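Local coordinates for protein GCN5-related N-acetyltransferase (Streptococcus suis, PDB 3G3S) that probably transfers an acetyl group from acetyl-CoA to an amine substrate that is not known, as a member of the GCN5-related N-acetyltransferase family, at residues Ile32-Ser37 with Gln41-Leu46. Sequence-based numbering, arbitrary orientation.
Sequences IYVDDS and QSALAL
Asp-35 ties the end of strand 31-34 to the start of strand 42-48 through its carboxylate. Asp-35 OD1 accepts hydrogen bonds from two backbone N-H groups. Gln-41 N reaches Asp-35 OD1 at 2.9 Å on the syn side, near the carboxylate plane, with an N-H...O angle of 163°. Ser-42 N comes to Asp-35 OD1 at 3.2 Å, from above that plane. The carboxylate can turn back to this pair because CG sits between the backbone N and carbonyl carbon (chi1 67°). Asp-35 OD2 accepts a hydrogen bond from each of two waters. One of them accepts in turn from Gln-41 NE2; a link from the other to Ser-42 OG is doubtful, being too short. Ser-42 OG is bonded to Gln-59 O. Asp-35 N donates to Ser-42 O at 3.2 Å.

Further along, Tyr-33 and Leu-44 form an antiparallel hydrogen-bonded pair. Tyr-33 N gives to Leu-44 O (3.0 Å), and Leu-44 N gives to Tyr-33 O (2.8 Å). The Tyr-33 ring lies beside Leu-44. Tyr-33 CE1 meets Leu-46 CD2 at 3.7 Å. The neighbouring pairs are non-hydrogen-bonded, and their side chains occupy the other face. There Val-34 CG1 touches Ala-43 CB (3.7 Å) and Ile-32 CD1 touches Ala-45 CB (3.8 Å).

The two strands make a beta hairpin at one edge of the sheet within this chain. The backbone of Ile-32 is hydrogen-bonded to the second subunit, while Ala-43 and Ala-45 bond through their backbones to Ala-57 and Phe-55 of strand 52-58, which continues the sheet. Helices 2-13 and 19-26 cover the Ile-32, Ala-43 and Ala-45 face, and helix 62-68 packs on the Tyr-33 and Leu-44 face.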
loop_
_atom_site.group_PDB
_atom_site.type_symbol
_atom_site.label_atom_id
_atom_site.label_comp_id
_atom_site.label_asym_id
_atom_site.label_seq_id
_atom_site.Cartn_x
_atom_site.Cartn_y
_atom_site.Cartn_z
ATOM N N ILE A 32 6.477 11.063 -7.324
ATOM C CA ILE A 32 7.264 11.692 -6.298
ATOM C C ILE A 32 8.609 12.151 -6.861
ATOM O O ILE A 32 9.278 11.376 -7.477
ATOM C CB ILE A 32 7.564 10.708 -5.211
ATOM C CG1 ILE A 32 6.230 10.324 -4.485
ATOM C CG2 ILE A 32 8.515 11.318 -4.196
ATOM C CD1 ILE A 32 5.592 11.438 -3.689
ATOM N N TYR A 33 8.958 13.390 -6.573
ATOM C CA TYR A 33 10.222 13.988 -7.010
ATOM C C TYR A 33 10.921 14.562 -5.783
ATOM O O TYR A 33 10.285 15.022 -4.832
ATOM C CB TYR A 33 9.949 15.092 -7.994
ATOM C CG TYR A 33 9.246 14.635 -9.226
ATOM C CD1 TYR A 33 7.859 14.577 -9.280
ATOM C CD2 TYR A 33 9.945 14.282 -10.342
ATOM C CE1 TYR A 33 7.207 14.181 -10.424
ATOM C CE2 TYR A 33 9.291 13.866 -11.487
ATOM C CZ TYR A 33 7.925 13.821 -11.511
ATOM O OH TYR A 33 7.286 13.412 -12.636
ATOM N N VAL A 34 12.248 14.544 -5.805
ATOM C CA VAL A 34 13.001 15.013 -4.670
ATOM C C VAL A 34 14.191 15.796 -5.169
ATOM O O VAL A 34 14.506 15.772 -6.362
ATOM C CB VAL A 34 13.449 13.853 -3.728
ATOM C CG1 VAL A 34 12.229 13.175 -3.073
ATOM C CG2 VAL A 34 14.319 12.814 -4.473
ATOM N N ASP A 35 14.784 16.551 -4.263
ATOM C CA ASP A 35 15.980 17.315 -4.605
ATOM C C ASP A 35 17.186 16.386 -4.809
ATOM O O ASP A 35 18.007 16.636 -5.684
ATOM C CB ASP A 35 16.285 18.382 -3.545
ATOM C CG ASP A 35 16.692 17.812 -2.203
ATOM O OD1 ASP A 35 16.141 16.777 -1.754
ATOM O OD2 ASP A 35 17.535 18.461 -1.541
ATOM N N ASP A 36 17.280 15.305 -4.050
ATOM C CA ASP A 36 18.449 14.446 -4.111
ATOM C C ASP A 36 18.038 13.048 -3.764
ATOM O O ASP A 36 17.537 12.806 -2.670
ATOM C CB ASP A 36 19.488 14.974 -3.113
ATOM C CG ASP A 36 20.831 14.249 -3.182
ATOM O OD1 ASP A 36 20.907 13.027 -2.935
ATOM O OD2 ASP A 36 21.833 14.949 -3.431
ATOM N N SER A 37 18.255 12.119 -4.686
ATOM C CA SER A 37 17.855 10.735 -4.458
ATOM C C SER A 37 18.476 10.159 -3.210
ATOM O O SER A 37 17.800 9.504 -2.429
ATOM C CB SER A 37 18.244 9.847 -5.660
ATOM N N GLN A 41 16.003 16.086 1.017
ATOM C CA GLN A 41 15.610 17.069 2.021
ATOM C C GLN A 41 14.340 17.839 1.615
ATOM O O GLN A 41 13.757 18.544 2.421
ATOM C CB GLN A 41 16.696 18.109 2.214
ATOM C CG GLN A 41 18.083 17.662 2.630
ATOM C CD GLN A 41 19.007 18.893 2.791
ATOM O OE1 GLN A 41 18.761 19.755 3.645
ATOM N NE2 GLN A 41 20.052 18.984 1.953
ATOM N N SER A 42 13.970 17.731 0.348
ATOM C CA SER A 42 12.859 18.428 -0.248
ATOM C C SER A 42 12.135 17.445 -1.157
ATOM O O SER A 42 12.757 16.664 -1.826
ATOM C CB SER A 42 13.371 19.649 -1.031
ATOM O OG SER A 42 14.134 20.513 -0.182
ATOM N N ALA A 43 10.809 17.465 -1.153
ATOM C CA ALA A 43 10.044 16.570 -1.989
ATOM C C ALA A 43 8.744 17.205 -2.524
ATOM O O ALA A 43 8.207 18.178 -1.988
ATOM C CB ALA A 43 9.734 15.252 -1.228
ATOM N N LEU A 44 8.265 16.599 -3.600
ATOM C CA LEU A 44 7.087 17.004 -4.333
ATOM C C LEU A 44 6.247 15.776 -4.631
ATOM O O LEU A 44 6.725 14.804 -5.201
ATOM C CB LEU A 44 7.471 17.650 -5.672
ATOM C CG LEU A 44 6.356 17.921 -6.688
ATOM C CD1 LEU A 44 5.369 19.009 -6.220
ATOM C CD2 LEU A 44 6.982 18.321 -8.035
ATOM N N ALA A 45 5.011 15.784 -4.144
ATOM C CA ALA A 45 4.054 14.785 -4.522
ATOM C C ALA A 45 3.236 15.454 -5.644
ATOM O O ALA A 45 2.503 16.439 -5.424
ATOM C CB ALA A 45 3.176 14.372 -3.314
ATOM N N LEU A 46 3.361 14.927 -6.855
ATOM C CA LEU A 46 2.712 15.500 -8.030
ATOM C C LEU A 46 1.703 14.535 -8.586
ATOM O O LEU A 46 2.030 13.397 -8.920
ATOM C CB LEU A 46 3.777 15.822 -9.079
ATOM C CG LEU A 46 3.327 16.436 -10.398
ATOM C CD1 LEU A 46 2.734 17.803 -10.190
ATOM C CD2 LEU A 46 4.528 16.472 -11.399
HETATM O O HOH W 1 16.602 20.806 -0.044
HETATM O O HOH W 2 19.705 17.104 -0.436
#